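PDB 1ZS4: transcriptional activator II from Enterobacteria phage lambda, which activates transcription from the lambda promoters for the repressor and integrase genes, binding DNA as a tetramer and so allowing the phage to establish latency. Local coordinates for residues C[28-31]-C[32-36]; C[38-41]-C[42-46]; C[61-65]-C[66-70]; C[18-21]-C[22-26]; C[69-72]-C[73-76]. All coordinates share one frame; numbering follows the deposited sequence.

Overall arrangement
Interactions 1, 2 and 4 cluster at the DNA-binding end of the chain, with centres 10 to 12 Å apart, while interactions 3 and 5 lie on the other side of the chain's centre, in the loop before helix 65-78 and on that helix. Helix 27-34 of interaction 1 and helix 38-47 of interaction 2 make up the predicted helix-turn-helix; Ile41 of interaction 2 packs on both Thr30 of interaction 1 and Ile22 of interaction 4. Interactions 1 and 2 touch DNA directly, and the nearest atom of interaction 4 is about 4 Å from it. Interactions 3 and 5 share Ala69 and Arg70, stay about 25 Å or more from the nucleic acid at their nearest atoms, and meet other subunits of the tetramer.

Interaction 1: residues C[28-31]-C[32-36]; sequences EKTA and EAVGV. With nucleotides of chain A; nucleotides of chain B.
Glu28 and Glu32, one helical turn apart, bring their carboxylates together at an angle, the two planes turned 68° from each other. Their OE2 atoms are 2.7 Å apart, close enough that one acid probably holds a proton. The bend at chi2 (63°) swings the Glu28 carboxylate round toward Glu32, whose own chain runs straight beyond CG. Lys29 lies alongside Glu32 and points the same way; its NZ reaches Glu32 OE2 at 3.9 Å, a long salt bridge that would ease the crowding of negative charge. Thr30 and Val34 also run side by side, bringing CG2 of Thr30 to 4.1 Å from CG2 of Val34, while the hydroxyl of Thr30 turns back to bond the carbonyl of Gly26. At the end of the helix Ala31 O accepts twice, from Gly35 N at 2.8 Å and from Val36 N at 3.3 Å. Gly35 suits this exit because its positive phi would press a side chain against the preceding carbonyl oxygen. The backbone also meets DNA: Glu28 N gives a hydrogen bond of 2.9 Å to OP2 of DG7 of chain A. This is the first helix of the predicted helix-turn-helix, with Thr30, Ala31 and Val36 packed on Ile41 of helix 38-47, Thr30 also against Ile22 and Leu25 of helix 7-25, and Ala33 and Val34 on Val58 of a second subunit.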
# COMPACT_ATOMS: atom_id res chain seq x y z
N GLU C 28 20.26 -21.75 -13.70
CA GLU C 28 20.89 -22.08 -12.41
C GLU C 28 21.71 -20.89 -11.90
O GLU C 28 21.64 -20.55 -10.73
CB GLU C 28 21.80 -23.31 -12.56
CG GLU C 28 22.78 -23.55 -11.39
CD GLU C 28 22.08 -23.84 -10.07
OE1 GLU C 28 20.87 -24.16 -10.08
OE2 GLU C 28 22.75 -23.77 -9.01
N LYS C 29 22.46 -20.24 -12.79
CA LYS C 29 23.27 -19.09 -12.37
C LYS C 29 22.38 -17.96 -11.84
O LYS C 29 22.71 -17.31 -10.85
CB LYS C 29 24.17 -18.60 -13.51
CG LYS C 29 25.34 -19.55 -13.82
CD LYS C 29 26.24 -19.74 -12.59
CE LYS C 29 27.32 -20.82 -12.80
NZ LYS C 29 26.80 -22.23 -12.76
N THR C 30 21.25 -17.73 -12.51
CA THR C 30 20.33 -16.68 -12.05
C THR C 30 19.78 -17.09 -10.69
O THR C 30 19.68 -16.26 -9.78
CB THR C 30 19.13 -16.50 -13.02
OG1 THR C 30 19.61 -16.01 -14.28
CG2 THR C 30 18.09 -15.51 -12.45
N ALA C 31 19.42 -18.36 -10.54
CA ALA C 31 18.89 -18.85 -9.27
C ALA C 31 19.90 -18.61 -8.15
O ALA C 31 19.55 -18.11 -7.08
CB ALA C 31 18.57 -20.32 -9.37
N GLU C 32 21.15 -18.98 -8.40
CA GLU C 32 22.19 -18.80 -7.39
C GLU C 32 22.31 -17.36 -6.95
O GLU C 32 22.46 -17.07 -5.76
CB GLU C 32 23.54 -19.27 -7.94
CG GLU C 32 23.62 -20.77 -8.12
CD GLU C 32 24.91 -21.20 -8.79
OE1 GLU C 32 25.88 -20.40 -8.80
OE2 GLU C 32 24.97 -22.34 -9.30
N ALA C 33 22.25 -16.44 -7.92
CA ALA C 33 22.38 -15.02 -7.60
C ALA C 33 21.15 -14.47 -6.86
O ALA C 33 21.28 -13.66 -5.94
CB ALA C 33 22.64 -14.22 -8.89
N VAL C 34 19.96 -14.92 -7.24
CA VAL C 34 18.73 -14.46 -6.60
C VAL C 34 18.53 -15.08 -5.24
O VAL C 34 17.94 -14.47 -4.34
CB VAL C 34 17.52 -14.75 -7.50
CG1 VAL C 34 16.21 -14.49 -6.74
CG2 VAL C 34 17.61 -13.88 -8.73
N GLY C 35 19.01 -16.30 -5.08
CA GLY C 35 18.85 -16.98 -3.81
C GLY C 35 17.65 -17.91 -3.70
O GLY C 35 17.04 -18.00 -2.63
N VAL C 36 17.29 -18.58 -4.79
CA VAL C 36 16.20 -19.55 -4.78
C VAL C 36 16.69 -20.73 -5.63
O VAL C 36 17.77 -20.66 -6.21
CB VAL C 36 14.88 -18.99 -5.41
CG1 VAL C 36 14.34 -17.84 -4.57
CG2 VAL C 36 15.15 -18.52 -6.83
P DG A 7 20.44 -23.87 -16.93
OP1 DG A 7 21.11 -22.69 -17.50
OP2 DG A 7 20.38 -24.03 -15.45
O5' DG A 7 18.95 -23.93 -17.47
C5' DG A 7 18.70 -24.08 -18.85
C4' DG A 7 17.38 -24.79 -19.08
O4' DG A 7 17.48 -26.18 -18.66
C3' DG A 7 16.22 -24.22 -18.26
O3' DG A 7 15.02 -24.42 -19.02
C2' DG A 7 16.26 -25.05 -16.99
C1' DG A 7 16.65 -26.42 -17.53
N9 DG A 7 17.35 -27.31 -16.60
C8 DG A 7 18.34 -26.98 -15.71
N7 DG A 7 18.74 -28.00 -14.99
C5 DG A 7 17.98 -29.06 -15.45
C6 DG A 7 17.96 -30.43 -15.06
O6 DG A 7 18.65 -31.00 -14.19
N1 DG A 7 17.04 -31.16 -15.79
C2 DG A 7 16.23 -30.65 -16.78
N2 DG A 7 15.40 -31.52 -17.38
N3 DG A 7 16.24 -29.38 -17.15
C4 DG A 7 17.12 -28.65 -16.45
P DG B 18 13.77 -22.38 -2.55
OP1 DG B 18 14.86 -21.64 -1.89
OP2 DG B 18 13.63 -22.33 -4.04
O5' DG B 18 13.96 -23.92 -2.16
C5' DG B 18 14.08 -24.29 -0.79
C4' DG B 18 14.56 -25.71 -0.65
O4' DG B 18 13.54 -26.63 -1.13
C3' DG B 18 15.81 -26.07 -1.44
O3' DG B 18 16.57 -27.01 -0.69
C2' DG B 18 15.25 -26.57 -2.76
C1' DG B 18 13.94 -27.24 -2.35
N9 DG B 18 12.85 -27.07 -3.31
C8 DG B 18 12.55 -25.94 -4.05
N7 DG B 18 11.53 -26.10 -4.84
C5 DG B 18 11.12 -27.41 -4.62
C6 DG B 18 10.05 -28.16 -5.20
O6 DG B 18 9.22 -27.80 -6.05
N1 DG B 18 10.00 -29.45 -4.68
C2 DG B 18 10.85 -29.95 -3.73
N2 DG B 18 10.63 -31.23 -3.38
N3 DG B 18 11.84 -29.27 -3.18
C4 DG B 18 11.92 -28.01 -3.67

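Interaction 2: residues C[38-41]-C[42-46]; sequences KSQI and SRWKR. With nucleotides of chain B; nucleotides of chain A.
The recognition helix of a helix-turn-helix carries this contact, and Arg43 and Ser39, one turn apart, share a water on its DNA-facing side. The water accepts from Arg43 NH1 at 2.8 Å, can donate to Gln40 OE1 at 2.7 Å, though it has more acceptors in reach than protons, and is also hydrogen-bonded to Ser39 OG. Arg43, extended from CG to NE, lays one face of its guanidinium over the base of DT9 of chain A, offset toward the rim, with C5 of DT9 3.4 Å above the guanidinium plane, while its NH2 bonds N7 of a guanine. Guanine N7 atoms likewise take Lys38 NZ and Gln40 NE2, and Ser39 OG meets a cytosine N4. The long chains of Lys38, Gln40 and Arg43 suit places from which base edges in the major groove must be reached; short Ser39 suits one where the helix lies close to the bases, its CB 3.0 Å from O4 of DT9. Phosphates of both strands hold helix 38-47 in place. Trp44 points its indole N-H almost straight at OP2 of DC17 of chain B, NE1 to OP2 3.0 Å at 173°, and Gln40 O lies over one face of its ring. Toward the other strand, Ser42 OG and Lys45 NZ each give a hydrogen bond of 2.8 Å to OP2 of DT8 of chain A; Ser42 OG stands opposite its own N (chi1 -177°), which carries it out to the phosphate, and Lys45 NZ also bonds Thr27. Ile41, turned inward, suits the core: its CD1 comes obliquely to within 3.9 Å of Trp44 CE3, and its side chain also packs on helices 27-34 and 7-25.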
# COMPACT_ATOMS: atom_id res chain seq x y z
N LYS C 38 16.87 -23.40 -8.81
CA LYS C 38 16.71 -23.20 -10.24
C LYS C 38 15.29 -23.55 -10.66
O LYS C 38 14.80 -23.02 -11.66
CB LYS C 38 17.70 -24.04 -11.04
CG LYS C 38 17.67 -25.52 -10.73
CD LYS C 38 18.75 -26.25 -11.54
CE LYS C 38 18.65 -27.77 -11.39
NZ LYS C 38 19.59 -28.50 -12.30
N SER C 39 14.63 -24.43 -9.90
CA SER C 39 13.25 -24.83 -10.22
C SER C 39 12.32 -23.63 -10.05
O SER C 39 11.29 -23.53 -10.73
CB SER C 39 12.78 -26.02 -9.36
OG SER C 39 12.71 -25.73 -7.96
N GLN C 40 12.70 -22.71 -9.16
CA GLN C 40 11.89 -21.51 -8.95
C GLN C 40 12.09 -20.54 -10.12
O GLN C 40 11.12 -20.03 -10.68
CB GLN C 40 12.27 -20.83 -7.62
CG GLN C 40 11.29 -21.16 -6.47
CD GLN C 40 10.89 -22.62 -6.44
OE1 GLN C 40 9.89 -23.02 -7.05
NE2 GLN C 40 11.68 -23.45 -5.74
N ILE C 41 13.34 -20.29 -10.50
CA ILE C 41 13.55 -19.37 -11.63
C ILE C 41 12.81 -19.94 -12.84
O ILE C 41 12.12 -19.21 -13.57
CB ILE C 41 15.06 -19.19 -11.95
CG1 ILE C 41 15.77 -18.56 -10.74
CG2 ILE C 41 15.24 -18.30 -13.21
CD1 ILE C 41 15.12 -17.28 -10.26
N SER C 42 12.92 -21.25 -13.03
CA SER C 42 12.26 -21.92 -14.14
C SER C 42 10.75 -21.68 -14.10
O SER C 42 10.14 -21.24 -15.10
CB SER C 42 12.55 -23.43 -14.08
OG SER C 42 11.98 -24.12 -15.18
N ARG C 43 10.14 -21.93 -12.95
CA ARG C 43 8.70 -21.75 -12.82
C ARG C 43 8.25 -20.29 -12.89
O ARG C 43 7.17 -20.01 -13.40
CB ARG C 43 8.19 -22.44 -11.55
CG ARG C 43 8.14 -23.96 -11.76
CD ARG C 43 7.85 -24.80 -10.51
NE ARG C 43 7.46 -26.15 -10.96
CZ ARG C 43 8.05 -27.28 -10.59
NH1 ARG C 43 9.06 -27.27 -9.73
NH2 ARG C 43 7.62 -28.43 -11.11
N TRP C 44 9.08 -19.38 -12.39
CA TRP C 44 8.74 -17.96 -12.42
C TRP C 44 8.57 -17.48 -13.87
O TRP C 44 7.78 -16.57 -14.12
CB TRP C 44 9.80 -17.10 -11.73
CG TRP C 44 9.87 -17.20 -10.21
CD1 TRP C 44 9.15 -18.03 -9.40
CD2 TRP C 44 10.77 -16.48 -9.36
NE1 TRP C 44 9.57 -17.89 -8.08
CE2 TRP C 44 10.56 -16.94 -8.04
CE3 TRP C 44 11.74 -15.49 -9.59
CZ2 TRP C 44 11.28 -16.44 -6.94
CZ3 TRP C 44 12.46 -14.99 -8.51
CH2 TRP C 44 12.22 -15.47 -7.19
N LYS C 45 9.30 -18.07 -14.81
CA LYS C 45 9.18 -17.69 -16.22
C LYS C 45 7.74 -17.80 -16.69
O LYS C 45 7.28 -17.03 -17.54
CB LYS C 45 10.06 -18.60 -17.09
CG LYS C 45 11.54 -18.52 -16.76
CD LYS C 45 12.32 -19.55 -17.56
CE LYS C 45 13.78 -19.54 -17.18
NZ LYS C 45 14.56 -20.70 -17.78
N ARG C 46 7.03 -18.76 -16.12
CA ARG C 46 5.64 -19.04 -16.45
C ARG C 46 4.66 -18.34 -15.53
O ARG C 46 3.68 -17.75 -15.97
CB ARG C 46 5.40 -20.55 -16.38
CG ARG C 46 3.93 -21.00 -16.58
CD ARG C 46 3.79 -22.47 -16.17
NE ARG C 46 3.97 -22.59 -14.72
CZ ARG C 46 4.32 -23.70 -14.08
NH1 ARG C 46 4.54 -24.83 -14.76
NH2 ARG C 46 4.46 -23.67 -12.76
P DC B 17 8.71 -18.94 -4.47
OP1 DC B 17 9.60 -17.78 -4.32
OP2 DC B 17 8.26 -19.37 -5.82
O5' DC B 17 9.56 -20.12 -3.86
C5' DC B 17 8.93 -21.06 -3.08
C4' DC B 17 9.85 -21.56 -2.01
O4' DC B 17 9.08 -22.70 -1.59
C3' DC B 17 11.16 -22.13 -2.58
O3' DC B 17 12.38 -21.98 -1.84
C2' DC B 17 10.83 -23.55 -2.92
C1' DC B 17 9.69 -23.91 -2.01
N1 DC B 17 8.73 -24.60 -2.87
C2 DC B 17 8.42 -25.90 -2.58
O2 DC B 17 8.92 -26.41 -1.56
N3 DC B 17 7.59 -26.58 -3.40
C4 DC B 17 7.08 -25.98 -4.49
N4 DC B 17 6.27 -26.69 -5.28
C5 DC B 17 7.38 -24.63 -4.81
C6 DC B 17 8.19 -23.98 -3.97
P DT A 8 13.58 -24.04 -18.40
OP1 DT A 8 12.81 -23.46 -19.54
OP2 DT A 8 13.71 -23.26 -17.15
O5' DT A 8 12.95 -25.47 -18.10
C5' DT A 8 12.90 -26.43 -19.16
C4' DT A 8 12.08 -27.65 -18.81
O4' DT A 8 12.79 -28.50 -17.87
C3' DT A 8 10.73 -27.37 -18.14
O3' DT A 8 9.79 -28.37 -18.57
C2' DT A 8 11.07 -27.45 -16.65
C1' DT A 8 12.10 -28.57 -16.63
N1 DT A 8 13.09 -28.64 -15.53
C2 DT A 8 13.33 -29.89 -14.96
O2 DT A 8 12.74 -30.91 -15.29
N3 DT A 8 14.30 -29.89 -13.98
C4 DT A 8 15.01 -28.81 -13.52
O4 DT A 8 15.85 -28.97 -12.64
C5 DT A 8 14.70 -27.54 -14.14
C7 DT A 8 15.44 -26.32 -13.66
C6 DT A 8 13.77 -27.52 -15.10
P DT A 9 8.25 -28.28 -18.13
OP1 DT A 9 7.48 -28.70 -19.32
OP2 DT A 9 7.94 -26.99 -17.47
O5' DT A 9 8.15 -29.44 -17.04
C5' DT A 9 8.64 -30.72 -17.37
C4' DT A 9 8.42 -31.73 -16.26
O4' DT A 9 9.46 -31.64 -15.25
C3' DT A 9 7.11 -31.55 -15.48
O3' DT A 9 6.72 -32.85 -15.04
C2' DT A 9 7.53 -30.66 -14.32
C1' DT A 9 8.91 -31.22 -14.01
N1 DT A 9 9.89 -30.40 -13.29
C2 DT A 9 10.80 -31.05 -12.47
O2 DT A 9 10.81 -32.26 -12.29
N3 DT A 9 11.70 -30.24 -11.86
C4 DT A 9 11.81 -28.87 -11.98
O4 DT A 9 12.71 -28.28 -11.39
C5 DT A 9 10.83 -28.25 -12.84
C7 DT A 9 10.86 -26.76 -13.02
C6 DT A 9 9.93 -29.03 -13.44
O HOH W 1 9.82 -25.63 -7.62

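Interaction 3: residues C[61-65]-C[66-70]; sequences WGVVD and DDMAR
A single water bridges the start of the helix, accepting from Val64 N at 2.9 Å and donating to Asp67 OD1 at 2.5 Å. Asp67 thereby reaches back to the residue at the N-cap position through the water, and its acceptor oxygens suit a helix start, where the partial positive charge would probably favour a carboxylate. The same OD1 also lies 3.2 Å from CG2 of Val64, the branch that sits between its own backbone N and carbonyl carbon, and the two side chains cross at an angle. This is the loop that ends helix 49-59 and opens helix 65-78: Gly62 leaves the earlier helix with positive phi, and the new helix begins with Met68 N bonded to Val64 O at 2.9 Å and Ala69 N bonded to Asp65 O at 2.9 Å. Val63, a branched apolar residue, puts CG1 3.7 Å from Asp67 CB and 3.9 Å from Met68 CB. Met68 folds back at chi2 and chi3, which brings its CE within 4.0 Å of Val63 CB and forms a small apolar contact with Val63. Arg70 of a second subunit bonds Val63 O, and Gln74 of that subunit packs on Met68.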
# COMPACT_ATOMS: atom_id res chain seq x y z
N TRP C 61 4.53 4.25 -19.10
CA TRP C 61 3.71 5.41 -19.47
C TRP C 61 3.74 6.54 -18.44
O TRP C 61 3.15 7.60 -18.66
CB TRP C 61 2.26 4.97 -19.72
CG TRP C 61 2.00 4.64 -21.17
CD1 TRP C 61 1.21 5.34 -22.05
CD2 TRP C 61 2.54 3.54 -21.92
NE1 TRP C 61 1.23 4.75 -23.29
CE2 TRP C 61 2.04 3.64 -23.24
CE3 TRP C 61 3.40 2.48 -21.61
CZ2 TRP C 61 2.37 2.72 -24.24
CZ3 TRP C 61 3.73 1.56 -22.61
CH2 TRP C 61 3.21 1.69 -23.91
N GLY C 62 4.43 6.31 -17.33
CA GLY C 62 4.58 7.35 -16.31
C GLY C 62 3.29 7.91 -15.76
O GLY C 62 2.27 7.23 -15.74
N VAL C 63 3.35 9.17 -15.33
CA VAL C 63 2.19 9.85 -14.74
C VAL C 63 1.82 11.10 -15.53
O VAL C 63 2.64 12.01 -15.65
CB VAL C 63 2.51 10.26 -13.27
CG1 VAL C 63 1.27 10.82 -12.61
CG2 VAL C 63 3.04 9.05 -12.49
N VAL C 64 0.60 11.15 -16.06
CA VAL C 64 0.17 12.32 -16.83
C VAL C 64 -0.05 13.51 -15.89
O VAL C 64 -0.30 13.33 -14.69
CB VAL C 64 -1.14 12.03 -17.61
CG1 VAL C 64 -0.91 10.93 -18.64
CG2 VAL C 64 -2.26 11.62 -16.64
N ASP C 65 0.05 14.72 -16.42
CA ASP C 65 -0.11 15.93 -15.61
C ASP C 65 -1.30 15.94 -14.65
O ASP C 65 -1.15 16.26 -13.47
CB ASP C 65 -0.20 17.18 -16.49
CG ASP C 65 1.07 17.45 -17.28
OD1 ASP C 65 2.17 17.06 -16.83
OD2 ASP C 65 0.95 18.10 -18.34
N ASP C 66 -2.49 15.63 -15.15
CA ASP C 66 -3.69 15.63 -14.31
C ASP C 66 -3.49 14.75 -13.08
O ASP C 66 -3.81 15.13 -11.96
CB ASP C 66 -4.91 15.09 -15.06
CG ASP C 66 -5.50 16.09 -16.03
OD1 ASP C 66 -5.60 17.28 -15.68
OD2 ASP C 66 -5.88 15.67 -17.15
N ASP C 67 -2.99 13.54 -13.32
CA ASP C 67 -2.75 12.58 -12.26
C ASP C 67 -1.67 13.05 -11.27
O ASP C 67 -1.81 12.86 -10.06
CB ASP C 67 -2.35 11.23 -12.86
CG ASP C 67 -3.50 10.57 -13.61
OD1 ASP C 67 -3.24 9.60 -14.35
OD2 ASP C 67 -4.66 11.01 -13.44
N MET C 68 -0.61 13.65 -11.79
CA MET C 68 0.48 14.15 -10.95
C MET C 68 -0.01 15.29 -10.06
O MET C 68 0.38 15.37 -8.89
CB MET C 68 1.65 14.64 -11.80
CG MET C 68 2.88 15.11 -10.99
SD MET C 68 3.48 13.96 -9.70
CE MET C 68 4.33 12.76 -10.71
N ALA C 69 -0.85 16.15 -10.60
CA ALA C 69 -1.37 17.27 -9.80
C ALA C 69 -2.22 16.73 -8.66
O ALA C 69 -2.18 17.25 -7.54
CB ALA C 69 -2.20 18.22 -10.68
N ARG C 70 -2.99 15.68 -8.94
CA ARG C 70 -3.86 15.07 -7.96
C ARG C 70 -3.03 14.43 -6.85
O ARG C 70 -3.37 14.55 -5.68
CB ARG C 70 -4.74 14.03 -8.65
CG ARG C 70 -5.70 13.27 -7.76
CD ARG C 70 -6.70 12.57 -8.67
NE ARG C 70 -7.39 13.58 -9.47
CZ ARG C 70 -7.94 13.36 -10.66
NH1 ARG C 70 -7.88 12.15 -11.22
NH2 ARG C 70 -8.54 14.35 -11.30
O HOH W 2 -1.04 8.95 -15.22

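Interaction 4: residues C[18-21]-C[22-26]; sequences LLNK and IAMLG
Met24 curls back over Asn20, the residue one turn earlier in helix 7-25, which leads into the predicted helix-turn-helix of this DNA-binding protein. Its CB lies 3.4 Å from Asn20 O, and its CG comes closer still, 3.2 Å from the same oxygen and 3.8 Å from Asn20 OD1. Bends at chi2 (-64°) and near SD then turn the end of the chain back, and CE stops 4.1 Å from Asn20 OD1. A flexible methionine suits this place, since its thin chain can follow the helix surface and lie against an amide. Asn20 sends its CG opposite its backbone N (chi1 -180°), which brings the amide across to Met24 without a polar bond between the two side chains. Along the backbone the ladder runs regularly, with Met24 N bonded to Asn20 O at 2.9 Å and Ile22 N to Leu18 O at 3.0 Å. Leu18 and Ile22 turn apolar side chains to their neighbours: Leu18 packs on Ile49 and Ser53 of helix 49-59, and Ile22 touches Thr27 and Lys45 of its own chain and Leu59 of a second subunit. Lys21, on a different side, is long enough to reach that second subunit too, where its NZ bonds the carbonyl of Leu59, while Leu25 packs on Val58 of the same subunit. The helix gives way at Gly26, whose positive phi fits a residue without a side chain; its N bonds Ile22 O at 2.7 Å.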
# COMPACT_ATOMS: atom_id res chain seq x y z
N LEU C 18 13.45 -9.89 -20.70
CA LEU C 18 13.71 -10.51 -19.41
C LEU C 18 14.06 -11.99 -19.56
O LEU C 18 15.04 -12.45 -19.00
CB LEU C 18 12.50 -10.37 -18.49
CG LEU C 18 12.22 -8.96 -17.95
CD1 LEU C 18 10.89 -9.01 -17.19
CD2 LEU C 18 13.36 -8.48 -17.05
N LEU C 19 13.27 -12.72 -20.33
CA LEU C 19 13.53 -14.15 -20.50
C LEU C 19 14.88 -14.36 -21.16
O LEU C 19 15.61 -15.29 -20.81
CB LEU C 19 12.41 -14.82 -21.31
CG LEU C 19 11.08 -14.92 -20.57
CD1 LEU C 19 10.03 -15.54 -21.48
CD2 LEU C 19 11.25 -15.78 -19.31
N ASN C 20 15.25 -13.49 -22.11
CA ASN C 20 16.55 -13.64 -22.76
C ASN C 20 17.70 -13.35 -21.78
O ASN C 20 18.74 -14.00 -21.84
CB ASN C 20 16.67 -12.72 -23.97
CG ASN C 20 18.01 -12.85 -24.68
OD1 ASN C 20 18.35 -13.93 -25.17
ND2 ASN C 20 18.78 -11.76 -24.71
N LYS C 21 17.52 -12.38 -20.89
CA LYS C 21 18.57 -12.06 -19.92
C LYS C 21 18.78 -13.26 -18.99
O LYS C 21 19.92 -13.62 -18.67
CB LYS C 21 18.21 -10.81 -19.13
CG LYS C 21 18.55 -9.52 -19.88
CD LYS C 21 18.00 -8.29 -19.15
CE LYS C 21 18.60 -6.98 -19.68
NZ LYS C 21 19.95 -6.70 -19.07
N ILE C 22 17.69 -13.89 -18.56
CA ILE C 22 17.82 -15.07 -17.70
C ILE C 22 18.53 -16.21 -18.46
O ILE C 22 19.40 -16.90 -17.91
CB ILE C 22 16.43 -15.58 -17.24
CG1 ILE C 22 15.79 -14.59 -16.26
CG2 ILE C 22 16.56 -16.97 -16.60
CD1 ILE C 22 14.33 -14.90 -15.95
N ALA C 23 18.16 -16.40 -19.72
CA ALA C 23 18.77 -17.47 -20.51
C ALA C 23 20.26 -17.26 -20.77
O ALA C 23 21.04 -18.21 -20.78
CB ALA C 23 18.04 -17.64 -21.84
N MET C 24 20.64 -16.01 -21.00
CA MET C 24 22.04 -15.68 -21.27
C MET C 24 22.88 -15.86 -20.02
O MET C 24 24.02 -16.31 -20.12
CB MET C 24 22.18 -14.25 -21.79
CG MET C 24 21.62 -14.08 -23.21
SD MET C 24 22.51 -15.03 -24.48
CE MET C 24 21.49 -16.53 -24.56
N LEU C 25 22.34 -15.50 -18.86
CA LEU C 25 23.08 -15.68 -17.62
C LEU C 25 23.07 -17.17 -17.28
O LEU C 25 24.08 -17.73 -16.85
CB LEU C 25 22.41 -14.90 -16.47
CG LEU C 25 23.27 -14.28 -15.36
CD1 LEU C 25 22.37 -13.95 -14.17
CD2 LEU C 25 24.38 -15.21 -14.93
N GLY C 26 21.92 -17.80 -17.51
CA GLY C 26 21.74 -19.21 -17.20
C GLY C 26 20.69 -19.29 -16.10
O GLY C 26 20.67 -18.44 -15.21

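Interaction 5: residues C[69-72]-C[73-76]; sequences ARLA and RQVA
Arg73 folds its guanidinium back over the preceding turn, so that one face covers the backbone of Ala69 and Arg70. Ala69 O lies 3.6 Å and Arg70 CA 3.4 Å above the guanidinium plane, both offset toward its rim. The chain reaches this place because it bends at chi3 (-61°), laying the flat group against the helix backbone. A small residue suits position 69, since Arg73 NH1 comes to 3.9 Å from its CB. Beside this, Arg73 NH2 sits near the plane of the Arg70 guanidinium at its edge, 3.7 Å from Arg70 NE; the two planes are 57° apart, and like charges this close would probably disfavour one another. Gln74 runs alongside Arg70 in the same direction, their amide and guanidinium planes almost perpendicular, and its OE1 lies 3.8 Å from Leu71 CD2. Behind these side chains, the backbone bonds fix their spacing, among them Val75 N to Leu71 O at 2.8 Å and Ala76 N to Ala72 O at 2.9 Å. Val75, with CG2 beside Leu71 O, lies at the subunit interface, where an apolar side chain is suited to packing on Val75 of a second subunit and Leu71 of a third. The two arginines are exposed, while Gln74, also exposed, reaches Met68 of the third subunit. Leu71, Ala72 and Ala76 pack on Met24, Gln74 and Ile78 of the second subunit respectively, and Leu71 also meets Met68 of the third, so helix 65-78 joins subunits of the tetramer.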
# COMPACT_ATOMS: atom_id res chain seq x y z
N ALA C 69 -0.85 16.15 -10.60
CA ALA C 69 -1.37 17.27 -9.80
C ALA C 69 -2.22 16.73 -8.66
O ALA C 69 -2.18 17.25 -7.54
CB ALA C 69 -2.20 18.22 -10.68
N ARG C 70 -2.99 15.68 -8.94
CA ARG C 70 -3.86 15.07 -7.96
C ARG C 70 -3.03 14.43 -6.85
O ARG C 70 -3.37 14.55 -5.68
CB ARG C 70 -4.74 14.03 -8.65
CG ARG C 70 -5.70 13.27 -7.76
CD ARG C 70 -6.70 12.57 -8.67
NE ARG C 70 -7.39 13.58 -9.47
CZ ARG C 70 -7.94 13.36 -10.66
NH1 ARG C 70 -7.88 12.15 -11.22
NH2 ARG C 70 -8.54 14.35 -11.30
N LEU C 71 -1.96 13.74 -7.23
CA LEU C 71 -1.08 13.11 -6.25
C LEU C 71 -0.41 14.19 -5.40
O LEU C 71 -0.32 14.08 -4.19
CB LEU C 71 -0.00 12.29 -6.95
CG LEU C 71 -0.41 10.97 -7.60
CD1 LEU C 71 0.71 10.46 -8.49
CD2 LEU C 71 -0.72 9.96 -6.51
N ALA C 72 0.05 15.26 -6.05
CA ALA C 72 0.72 16.32 -5.31
C ALA C 72 -0.21 16.95 -4.29
O ALA C 72 0.22 17.29 -3.18
CB ALA C 72 1.25 17.38 -6.28
N ARG C 73 -1.48 17.13 -4.65
CA ARG C 73 -2.45 17.73 -3.72
C ARG C 73 -2.65 16.80 -2.54
O ARG C 73 -2.67 17.24 -1.39
CB ARG C 73 -3.80 17.95 -4.40
CG ARG C 73 -3.86 19.10 -5.38
CD ARG C 73 -5.31 19.41 -5.71
NE ARG C 73 -6.01 18.28 -6.33
CZ ARG C 73 -6.04 18.03 -7.64
NH1 ARG C 73 -5.41 18.83 -8.49
NH2 ARG C 73 -6.69 16.97 -8.10
N GLN C 74 -2.80 15.51 -2.84
CA GLN C 74 -3.03 14.51 -1.81
C GLN C 74 -1.86 14.40 -0.85
O GLN C 74 -2.05 14.32 0.36
CB GLN C 74 -3.27 13.14 -2.44
CG GLN C 74 -4.54 13.05 -3.27
CD GLN C 74 -4.63 11.73 -4.02
OE1 GLN C 74 -3.79 11.42 -4.86
NE2 GLN C 74 -5.65 10.94 -3.71
N VAL C 75 -0.65 14.36 -1.40
CA VAL C 75 0.52 14.24 -0.55
C VAL C 75 0.74 15.53 0.22
O VAL C 75 1.12 15.51 1.39
CB VAL C 75 1.77 13.90 -1.39
CG1 VAL C 75 3.00 13.91 -0.51
CG2 VAL C 75 1.58 12.52 -2.03
N ALA C 76 0.48 16.67 -0.41
CA ALA C 76 0.64 17.94 0.29
C ALA C 76 -0.34 18.01 1.47
O ALA C 76 -0.01 18.55 2.53
CB ALA C 76 0.41 19.11 -0.67